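PDB 5XK2: diacylglycerol lipase from Aspergillus oryzae, which hydrolyses mono- and diacylglycerols, probably through the serine-hydrolase mechanism of class 3 lipases of the alpha/beta-hydrolase fold. Local coordinates for residues Y145-V150 with K169-I174; I174-A179 with N197-T202; A184-A189 with G217-S222. All coordinates share one frame; numbering follows the deposited sequence.

Interaction 1: Y145-V150 with K169-I174; sequences YKIVVV and KNYDAI
Ile147 opens the contact and meets Tyr171, Asp172, Ala173 and Ile174. Its chi1 of -65° sets CG1 beside the backbone N, and CD1 extends from there to the edge of the Tyr171 ring. Ile147 CD1 lies 3.8 Å from Tyr171 CD1, near the ring plane. The far end of that ring is fixed by a hydrogen bond from Tyr171 OH to Asp136, on helix 118-138. The backbone N of Ile147 gives a hydrogen bond to a water, which in turn donates to Asp172 O over 2.7 Å, so the water bridges the two backbones where no direct bond is made between Ile147 N and Asp172 O. Ile147 O takes the N-H of Ile174 (Ile174 N to Ile147 O, 2.8 Å). Ala173 CA adds a CA-H...O contact to the same oxygen.

Val148 pairs with Ile174 in parallel register. Val148 CA approaches Ile174 O at 3.5 Å, and its side chain lies on the face of the sheet covered by Trp21 of helix 14-27. Val149 N then donates to Ile174 O, 2.8 Å from N to O and almost straight at 177°. On the face of Ile147 and Ala173, Val149 CG2 packs on Ala173 CB at 3.8 Å.

The two strands belong to a right-handed beta-alpha-beta crossover, with helix 154-168 between them. A Schellman motif at Asn170 ends that helix. Strand 146-152 leads into a probable nucleophile elbow around Ser153. The chemistry implies a graded join: water and one apolar touch at the outer end, direct backbone bonds toward the elbow.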
loop_
_atom_site.group_PDB
_atom_site.type_symbol
_atom_site.label_atom_id
_atom_site.label_comp_id
_atom_site.label_asym_id
_atom_site.label_seq_id
_atom_site.Cartn_x
_atom_site.Cartn_y
_atom_site.Cartn_z
ATOM N N TYR A 145 -37.493 -9.121 -3.804
ATOM C CA TYR A 145 -36.061 -9.391 -3.939
ATOM C C TYR A 145 -35.292 -9.190 -2.643
ATOM O O TYR A 145 -35.641 -8.319 -1.825
ATOM C CB TYR A 145 -35.441 -8.486 -5.025
ATOM C CG TYR A 145 -35.701 -8.901 -6.462
ATOM C CD1 TYR A 145 -36.896 -9.503 -6.843
ATOM C CD2 TYR A 145 -34.748 -8.673 -7.442
ATOM C CE1 TYR A 145 -37.133 -9.883 -8.154
ATOM C CE2 TYR A 145 -34.970 -9.046 -8.768
ATOM C CZ TYR A 145 -36.167 -9.656 -9.114
ATOM O OH TYR A 145 -36.415 -10.026 -10.401
ATOM N N LYS A 146 -34.235 -9.985 -2.455
ATOM C CA LYS A 146 -33.291 -9.737 -1.377
ATOM C C LYS A 146 -32.541 -8.463 -1.657
ATOM O O LYS A 146 -32.342 -8.092 -2.810
ATOM C CB LYS A 146 -32.282 -10.878 -1.240
ATOM C CG LYS A 146 -32.874 -12.201 -0.855
ATOM C CD LYS A 146 -31.790 -13.146 -0.356
ATOM C CE LYS A 146 -31.184 -13.959 -1.475
ATOM N NZ LYS A 146 -30.295 -13.159 -2.353
ATOM N N ILE A 147 -32.121 -7.793 -0.599
ATOM C CA ILE A 147 -31.204 -6.668 -0.735
ATOM C C ILE A 147 -29.852 -7.100 -0.184
ATOM O O ILE A 147 -29.727 -7.370 1.009
ATOM C CB ILE A 147 -31.708 -5.423 -0.007
ATOM C CG1 ILE A 147 -33.003 -4.919 -0.667
ATOM C CG2 ILE A 147 -30.661 -4.322 -0.057
ATOM C CD1 ILE A 147 -33.627 -3.739 0.047
ATOM N N VAL A 148 -28.855 -7.189 -1.065
ATOM C CA VAL A 148 -27.523 -7.661 -0.687
ATOM C C VAL A 148 -26.531 -6.516 -0.740
ATOM O O VAL A 148 -26.449 -5.810 -1.759
ATOM C CB VAL A 148 -27.022 -8.784 -1.625
ATOM C CG1 VAL A 148 -25.558 -9.139 -1.305
ATOM C CG2 VAL A 148 -27.913 -10.019 -1.538
ATOM N N VAL A 149 -25.791 -6.330 0.346
ATOM C CA VAL A 149 -24.807 -5.253 0.459
ATOM C C VAL A 149 -23.445 -5.918 0.615
ATOM O O VAL A 149 -23.237 -6.706 1.528
ATOM C CB VAL A 149 -25.105 -4.322 1.646
ATOM C CG1 VAL A 149 -24.059 -3.224 1.743
ATOM C CG2 VAL A 149 -26.518 -3.700 1.476
ATOM N N VAL A 150 -22.534 -5.618 -0.305
ATOM C CA VAL A 150 -21.332 -6.432 -0.438
ATOM C C VAL A 150 -20.125 -5.564 -0.755
ATOM O O VAL A 150 -20.233 -4.522 -1.407
ATOM C CB VAL A 150 -21.536 -7.510 -1.545
ATOM C CG1 VAL A 150 -21.848 -6.869 -2.880
ATOM C CG2 VAL A 150 -20.327 -8.462 -1.663
ATOM N N LYS A 169 -33.442 1.671 8.483
ATOM C CA LYS A 169 -34.409 2.294 7.580
ATOM C C LYS A 169 -35.396 1.293 6.966
ATOM O O LYS A 169 -36.067 1.606 5.982
ATOM C CB LYS A 169 -33.663 3.081 6.506
ATOM C CG LYS A 169 -32.846 4.246 7.055
ATOM C CD LYS A 169 -32.028 4.894 5.934
ATOM C CE LYS A 169 -31.050 5.943 6.432
ATOM N NZ LYS A 169 -31.459 6.606 7.690
ATOM N N ASN A 170 -35.403 0.075 7.498
ATOM C CA ASN A 170 -36.305 -1.034 7.135
ATOM C C ASN A 170 -35.889 -1.846 5.916
ATOM O O ASN A 170 -36.632 -2.743 5.508
ATOM C CB ASN A 170 -37.768 -0.583 6.901
ATOM C CG ASN A 170 -38.316 0.267 8.025
ATOM O OD1 ASN A 170 -38.926 1.300 7.773
ATOM N ND2 ASN A 170 -38.112 -0.159 9.266
ATOM N N TYR A 171 -34.746 -1.533 5.300
ATOM C CA TYR A 171 -34.277 -2.360 4.188
ATOM C C TYR A 171 -33.631 -3.607 4.778
ATOM O O TYR A 171 -32.754 -3.486 5.628
ATOM C CB TYR A 171 -33.268 -1.595 3.304
ATOM C CG TYR A 171 -33.811 -0.315 2.719
ATOM C CD1 TYR A 171 -34.503 -0.310 1.498
ATOM C CD2 TYR A 171 -33.652 0.898 3.389
ATOM C CE1 TYR A 171 -35.018 0.880 0.972
ATOM C CE2 TYR A 171 -34.166 2.075 2.877
ATOM C CZ TYR A 171 -34.848 2.063 1.669
ATOM O OH TYR A 171 -35.354 3.250 1.191
ATOM N N ASP A 172 -33.998 -4.794 4.325
ATOM C CA ASP A 172 -33.547 -5.936 5.086
ATOM C C ASP A 172 -32.241 -6.384 4.446
ATOM O O ASP A 172 -32.136 -7.471 3.880
ATOM C CB ASP A 172 -34.646 -7.013 5.007
ATOM C CG ASP A 172 -34.347 -8.259 5.815
ATOM O OD1 ASP A 172 -33.672 -8.159 6.859
ATOM O OD2 ASP A 172 -34.817 -9.346 5.399
ATOM N N ALA A 173 -31.182 -5.660 4.785
ATOM C CA ALA A 173 -29.918 -5.838 4.057
ATOM C C ALA A 173 -29.177 -7.075 4.549
ATOM O O ALA A 173 -29.098 -7.312 5.755
ATOM C CB ALA A 173 -29.048 -4.617 4.209
ATOM N N ILE A 174 -28.679 -7.870 3.603
ATOM C CA ILE A 174 -27.827 -9.013 3.896
ATOM C C ILE A 174 -26.398 -8.584 3.596
ATOM O O ILE A 174 -26.101 -8.138 2.471
ATOM C CB ILE A 174 -28.166 -10.240 3.018
ATOM C CG1 ILE A 174 -29.679 -10.501 2.929
ATOM C CG2 ILE A 174 -27.382 -11.471 3.489
ATOM C CD1 ILE A 174 -30.345 -10.736 4.261
HETATM O O HOH W 1 -33.230 -8.936 1.916
#

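Interaction 2: I174-A179 with N197-T202; sequences ILYAYA and NNYRFT
Similar first torsions bring the aromatic rings together. Tyr176 and Tyr178 (chi1 -63° in both), like Tyr199 and Phe201, hold CG beside the backbone N and anti to the carbonyl carbon. All four side chains leave the same face of the sheet, and the shared torsion makes the rings lean the same way. The Tyr178 and Phe201 rings are nearly parallel, planes at 9°, but slid apart so that they barely overlap; their centroids are 4.6 Å apart. Tyr178 CE1 sits over one face of the Phe201 ring, toward its rim. Tyr176 and Tyr199 are slid apart too, but more inclined, at 26°. Tyr199 CD2 stands over a face of the Tyr176 ring, 3.8 Å from Tyr176 CE2. Ile174 closes the row: its CG2 meets the edge of the Tyr199 ring in plane, 3.7 Å from Tyr199 CE2. Its CD1 packs against the amide of Asn197, 3.5 Å from Asn197 CG.

Five backbone bonds join the parallel strands, from Leu175 N to Asn197 O (2.9 Å) onward. Ala179 N to Phe201 O is the longest, 3.0 Å. At this C-terminal end Ala179 touches His268, probably the histidine of a Ser153-Asp206-His268 triad.

On the other face Leu175 CD2 packs beside Asn198 OD1. That oxygen accepts a hydrogen bond from Arg167 of helix 154-168.

This is a central strand pair of the alpha/beta-hydrolase sheet, linked through helix 186-195. Helix 14-27 covers the aromatic face. Tyr176 OH bonds to Asp17 and Tyr178 OH to Phe18 O. The chemistry implies an aromatic seam whose two buried hydroxyls are tied to that helix, and a reverse face that mixes Leu175 and Ala177 with the bonded polar groups of Asn198 and Arg200 (Arg200 NE to Ile221 O).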
loop_
_atom_site.group_PDB
_atom_site.type_symbol
_atom_site.label_atom_id
_atom_site.label_comp_id
_atom_site.label_asym_id
_atom_site.label_seq_id
_atom_site.Cartn_x
_atom_site.Cartn_y
_atom_site.Cartn_z
ATOM N N ILE A 174 -28.679 -7.870 3.603
ATOM C CA ILE A 174 -27.827 -9.013 3.896
ATOM C C ILE A 174 -26.398 -8.584 3.596
ATOM O O ILE A 174 -26.101 -8.138 2.471
ATOM C CB ILE A 174 -28.166 -10.240 3.018
ATOM C CG1 ILE A 174 -29.679 -10.501 2.929
ATOM C CG2 ILE A 174 -27.382 -11.471 3.489
ATOM C CD1 ILE A 174 -30.345 -10.736 4.261
ATOM N N LEU A 175 -25.514 -8.716 4.577
ATOM C CA LEU A 175 -24.157 -8.174 4.442
ATOM C C LEU A 175 -23.135 -9.245 4.104
ATOM O O LEU A 175 -23.001 -10.214 4.840
ATOM C CB LEU A 175 -23.748 -7.483 5.749
ATOM C CG LEU A 175 -22.287 -7.020 5.845
ATOM C CD1 LEU A 175 -21.942 -5.926 4.797
ATOM C CD2 LEU A 175 -21.976 -6.515 7.273
ATOM N N TYR A 176 -22.410 -9.073 3.001
ATOM C CA TYR A 176 -21.233 -9.907 2.752
ATOM C C TYR A 176 -20.019 -9.003 2.759
ATOM O O TYR A 176 -19.823 -8.205 1.839
ATOM C CB TYR A 176 -21.343 -10.681 1.424
ATOM C CG TYR A 176 -22.492 -11.671 1.387
ATOM C CD1 TYR A 176 -23.798 -11.241 1.138
ATOM C CD2 TYR A 176 -22.285 -13.015 1.654
ATOM C CE1 TYR A 176 -24.866 -12.149 1.114
ATOM C CE2 TYR A 176 -23.334 -13.919 1.645
ATOM C CZ TYR A 176 -24.613 -13.484 1.358
ATOM O OH TYR A 176 -25.653 -14.384 1.347
ATOM N N ALA A 177 -19.213 -9.113 3.810
ATOM C CA ALA A 177 -18.081 -8.210 3.988
ATOM C C ALA A 177 -16.788 -8.999 3.947
ATOM O O ALA A 177 -16.321 -9.496 4.962
ATOM C CB ALA A 177 -18.223 -7.473 5.314
ATOM N N TYR A 178 -16.160 -9.021 2.782
ATOM C CA TYR A 178 -14.985 -9.875 2.593
ATOM C C TYR A 178 -13.746 -9.083 2.948
ATOM O O TYR A 178 -13.494 -8.064 2.334
ATOM C CB TYR A 178 -14.910 -10.358 1.139
ATOM C CG TYR A 178 -16.081 -11.217 0.716
ATOM C CD1 TYR A 178 -16.053 -12.601 0.917
ATOM C CD2 TYR A 178 -17.211 -10.652 0.110
ATOM C CE1 TYR A 178 -17.131 -13.411 0.540
ATOM C CE2 TYR A 178 -18.281 -11.449 -0.284
ATOM C CZ TYR A 178 -18.239 -12.823 -0.059
ATOM O OH TYR A 178 -19.313 -13.601 -0.455
ATOM N N ALA A 179 -12.979 -9.548 3.934
ATOM C CA ALA A 179 -11.692 -8.926 4.278
ATOM C C ALA A 179 -11.865 -7.531 4.861
ATOM O O ALA A 179 -11.044 -6.653 4.635
ATOM C CB ALA A 179 -10.761 -8.851 3.039
ATOM N N ASN A 197 -27.935 -11.539 9.759
ATOM C CA ASN A 197 -27.651 -11.535 8.310
ATOM C C ASN A 197 -26.322 -10.865 8.002
ATOM O O ASN A 197 -26.219 -10.108 7.035
ATOM C CB ASN A 197 -28.769 -10.828 7.528
ATOM C CG ASN A 197 -30.141 -11.467 7.727
ATOM O OD1 ASN A 197 -31.113 -10.776 8.061
ATOM N ND2 ASN A 197 -30.224 -12.768 7.529
ATOM N N ASN A 198 -25.319 -11.155 8.828
ATOM C CA ASN A 198 -23.954 -10.657 8.652
ATOM C C ASN A 198 -22.990 -11.756 8.275
ATOM O O ASN A 198 -22.825 -12.724 9.029
ATOM C CB ASN A 198 -23.452 -10.009 9.932
ATOM C CG ASN A 198 -24.333 -8.855 10.376
ATOM O OD1 ASN A 198 -24.585 -7.943 9.607
ATOM N ND2 ASN A 198 -24.804 -8.904 11.622
ATOM N N TYR A 199 -22.334 -11.615 7.127
ATOM C CA TYR A 199 -21.273 -12.559 6.777
ATOM C C TYR A 199 -19.980 -11.804 6.527
ATOM O O TYR A 199 -19.692 -11.356 5.401
ATOM C CB TYR A 199 -21.701 -13.370 5.543
ATOM C CG TYR A 199 -23.051 -13.985 5.776
ATOM C CD1 TYR A 199 -23.171 -15.130 6.556
ATOM C CD2 TYR A 199 -24.207 -13.405 5.262
ATOM C CE1 TYR A 199 -24.432 -15.683 6.832
ATOM C CE2 TYR A 199 -25.474 -13.960 5.522
ATOM C CZ TYR A 199 -25.563 -15.106 6.312
ATOM O OH TYR A 199 -26.783 -15.688 6.594
ATOM N N ARG A 200 -19.148 -11.781 7.561
ATOM C CA ARG A 200 -17.871 -11.087 7.523
ATOM C C ARG A 200 -16.761 -12.121 7.456
ATOM O O ARG A 200 -16.727 -13.059 8.266
ATOM C CB ARG A 200 -17.686 -10.183 8.754
ATOM C CG ARG A 200 -16.290 -9.503 8.768
ATOM C CD ARG A 200 -16.115 -8.600 9.985
ATOM N NE ARG A 200 -16.088 -9.346 11.254
ATOM C CZ ARG A 200 -15.032 -10.005 11.739
ATOM N NH1 ARG A 200 -13.880 -10.028 11.062
ATOM N NH2 ARG A 200 -15.122 -10.623 12.926
ATOM N N PHE A 201 -15.866 -11.955 6.484
ATOM C CA PHE A 201 -14.810 -12.940 6.235
ATOM C C PHE A 201 -13.428 -12.429 6.540
ATOM O O PHE A 201 -13.122 -11.256 6.353
ATOM C CB PHE A 201 -14.853 -13.390 4.768
ATOM C CG PHE A 201 -16.145 -14.048 4.400
ATOM C CD1 PHE A 201 -17.228 -13.281 4.017
ATOM C CD2 PHE A 201 -16.278 -15.421 4.459
ATOM C CE1 PHE A 201 -18.443 -13.877 3.676
ATOM C CE2 PHE A 201 -17.481 -16.030 4.145
ATOM C CZ PHE A 201 -18.572 -15.251 3.753
ATOM N N THR A 202 -12.577 -13.344 6.993
ATOM C CA THR A 202 -11.145 -13.097 7.095
ATOM C C THR A 202 -10.402 -14.256 6.454
ATOM O O THR A 202 -10.962 -15.341 6.254
ATOM C CB THR A 202 -10.677 -13.010 8.536
ATOM O OG1 THR A 202 -10.977 -14.266 9.173
ATOM C CG2 THR A 202 -11.379 -11.848 9.288
#

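Interaction 3: A184-A189 with G217-S222; sequences ANKPLA and GYVHIS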
loop_
_atom_site.group_PDB
_atom_site.type_symbol
_atom_site.label_atom_id
_atom_site.label_comp_id
_atom_site.label_asym_id
_atom_site.label_seq_id
_atom_site.Cartn_x
_atom_site.Cartn_y
_atom_site.Cartn_z
ATOM N N ALA A 184 -16.483 -0.251 13.840
ATOM C CA ALA A 184 -17.428 0.062 14.908
ATOM C C ALA A 184 -16.789 -0.002 16.285
ATOM O O ALA A 184 -15.888 -0.797 16.516
ATOM C CB ALA A 184 -18.620 -0.919 14.850
ATOM N N ASN A 185 -17.277 0.812 17.214
ATOM C CA ASN A 185 -16.920 0.610 18.620
ATOM C C ASN A 185 -17.767 -0.527 19.191
ATOM O O ASN A 185 -18.545 -1.147 18.451
ATOM C CB ASN A 185 -17.060 1.916 19.433
ATOM C CG ASN A 185 -18.508 2.362 19.654
ATOM O OD1 ASN A 185 -19.455 1.877 19.034
ATOM N ND2 ASN A 185 -18.677 3.342 20.556
ATOM N N LYS A 186 -17.620 -0.851 20.474
ATOM C CA LYS A 186 -18.302 -2.061 20.950
ATOM C C LYS A 186 -19.840 -1.949 20.872
ATOM O O LYS A 186 -20.480 -2.866 20.363
ATOM C CB LYS A 186 -17.853 -2.450 22.385
ATOM C CG LYS A 186 -18.135 -3.935 22.691
ATOM C CD LYS A 186 -17.466 -4.417 23.989
ATOM C CE LYS A 186 -17.431 -5.946 24.053
ATOM N NZ LYS A 186 -16.580 -6.449 25.176
ATOM N N PRO A 187 -20.448 -0.839 21.359
ATOM C CA PRO A 187 -21.915 -0.757 21.248
ATOM C C PRO A 187 -22.414 -0.879 19.805
ATOM O O PRO A 187 -23.410 -1.572 19.566
ATOM C CB PRO A 187 -22.234 0.643 21.813
ATOM C CG PRO A 187 -21.119 0.924 22.735
ATOM C CD PRO A 187 -19.897 0.291 22.137
ATOM N N LEU A 188 -21.722 -0.263 18.854
ATOM C CA LEU A 188 -22.169 -0.367 17.460
ATOM C C LEU A 188 -21.952 -1.774 16.917
ATOM O O LEU A 188 -22.789 -2.304 16.182
ATOM C CB LEU A 188 -21.459 0.657 16.577
ATOM C CG LEU A 188 -21.856 0.605 15.098
ATOM C CD1 LEU A 188 -23.382 0.745 14.940
ATOM C CD2 LEU A 188 -21.130 1.696 14.270
ATOM N N ALA A 189 -20.833 -2.395 17.270
ATOM C CA ALA A 189 -20.618 -3.760 16.785
ATOM C C ALA A 189 -21.667 -4.711 17.344
ATOM O O ALA A 189 -22.136 -5.583 16.628
ATOM C CB ALA A 189 -19.228 -4.251 17.135
ATOM N N GLY A 217 -10.273 1.601 20.198
ATOM C CA GLY A 217 -11.683 1.567 20.558
ATOM C C GLY A 217 -12.602 0.892 19.558
ATOM O O GLY A 217 -13.809 1.133 19.551
ATOM N N TYR A 218 -12.035 0.050 18.699
ATOM C CA TYR A 218 -12.836 -0.663 17.712
ATOM C C TYR A 218 -12.913 -2.142 18.033
ATOM O O TYR A 218 -11.983 -2.714 18.615
ATOM C CB TYR A 218 -12.244 -0.504 16.315
ATOM C CG TYR A 218 -12.329 0.898 15.773
ATOM C CD1 TYR A 218 -13.436 1.299 15.045
ATOM C CD2 TYR A 218 -11.300 1.807 15.976
ATOM C CE1 TYR A 218 -13.525 2.590 14.527
ATOM C CE2 TYR A 218 -11.373 3.104 15.458
ATOM C CZ TYR A 218 -12.489 3.473 14.731
ATOM O OH TYR A 218 -12.582 4.736 14.202
ATOM N N VAL A 219 -14.027 -2.757 17.662
ATOM C CA VAL A 219 -14.155 -4.202 17.738
ATOM C C VAL A 219 -14.760 -4.673 16.420
ATOM O O VAL A 219 -15.013 -3.857 15.545
ATOM C CB VAL A 219 -15.006 -4.641 18.945
ATOM C CG1 VAL A 219 -14.352 -4.172 20.232
ATOM C CG2 VAL A 219 -16.375 -4.087 18.834
ATOM N N HIS A 220 -14.962 -5.978 16.250
ATOM C CA HIS A 220 -15.540 -6.480 14.995
ATOM C C HIS A 220 -16.986 -6.898 15.169
ATOM O O HIS A 220 -17.406 -7.340 16.247
ATOM C CB HIS A 220 -14.765 -7.709 14.468
ATOM C CG HIS A 220 -13.717 -7.409 13.447
ATOM N ND1 HIS A 220 -14.008 -6.809 12.237
ATOM C CD2 HIS A 220 -12.393 -7.703 13.412
ATOM C CE1 HIS A 220 -12.905 -6.710 11.520
ATOM N NE2 HIS A 220 -11.907 -7.256 12.204
ATOM N N ILE A 221 -17.748 -6.775 14.086
ATOM C CA ILE A 221 -19.017 -7.453 13.946
ATOM C C ILE A 221 -18.786 -8.956 14.038
ATOM O O ILE A 221 -17.789 -9.472 13.524
ATOM C CB ILE A 221 -19.663 -7.093 12.593
ATOM C CG1 ILE A 221 -19.964 -5.596 12.565
ATOM C CG2 ILE A 221 -20.908 -7.930 12.318
ATOM C CD1 ILE A 221 -20.027 -5.024 11.127
ATOM N N SER A 222 -19.698 -9.651 14.708
ATOM C CA SER A 222 -19.622 -11.093 14.871
ATOM C C SER A 222 -20.763 -11.759 14.081
ATOM O O SER A 222 -21.820 -11.160 13.895
ATOM C CB SER A 222 -19.702 -11.425 16.375
ATOM O OG SER A 222 -19.925 -12.805 16.590
HETATM O O HOH W 2 -16.429 -3.271 13.396
HETATM O O HOH W 3 -15.611 0.274 22.096
#
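Val219 is the tight point of this contact. Its CG2 presses on the start of helix 186-195. Val219 CG2 to Ala189 CB is 3.3 Å, closer than usual van der Waals contact. The same methyl lies 3.5 Å from Lys186 CA. With chi1 at -61°, CG1 lies anti to the carbonyl carbon and CG2 falls between the backbone N and that carbon, from where it reaches the first turn of the helix. Beside it, Val219 N donates to Ala184 O over 2.9 Å, at an N-H...O angle of 163°. A water donates to Val219 O and takes a weak bond from Ala184 N. Tyr218 CA adds a CA-H...O contact to Ala184 O. The Tyr218 ring comes up beside the Ala184 backbone, with Ala184 N at its edge, in plane. Tyr218 OH is held farther off by Phe103 O.

Asn185 is the N-cap of helix 186-195, in the crossover between strands 173-178 and 198-203 of the alpha/beta-hydrolase sheet. Its OD1 accepts from Leu188 N at 3.1 Å, and also from Lys115 N. Two bonds thus grip this oxygen, while ND2 is tied to Gly113 O. The cap is therefore anchored to the neighbouring loop as well as to its own helix.

The looser side lies toward Gly217 and the exposed Lys186. Apart from a CA-H...O contact of Asn185 CA with Gly217 O (3.3 Å), this end is joined by water. A second water accepts from Lys186 N at 2.8 Å and donates to Gly217 O. The Lys186 chain is extended and runs off past the loop.

Overall arrangement
From the N terminus, interaction 1 comes first and closes the loop through helix 154-168, joining strands 146-152 and 173-178. Interaction 2 follows in series, and the two share Ile174. It closes the next crossover, through helix 186-195, and adds strand 198-203 to the same sheet. The two contacts also meet directly, with a probable hydrogen bond from Tyr176 N to Val149 O. Interaction 3 crosses interaction 2, because segment 184-189 lies inside the loop that interaction 2 closes and segment 217-222 lies beyond it. It ties the start of helix 186-195 to the loop before strand 224-227. Arg200 NE links interactions 2 and 3 through Ile221 O. Interactions 1 and 3 do not touch.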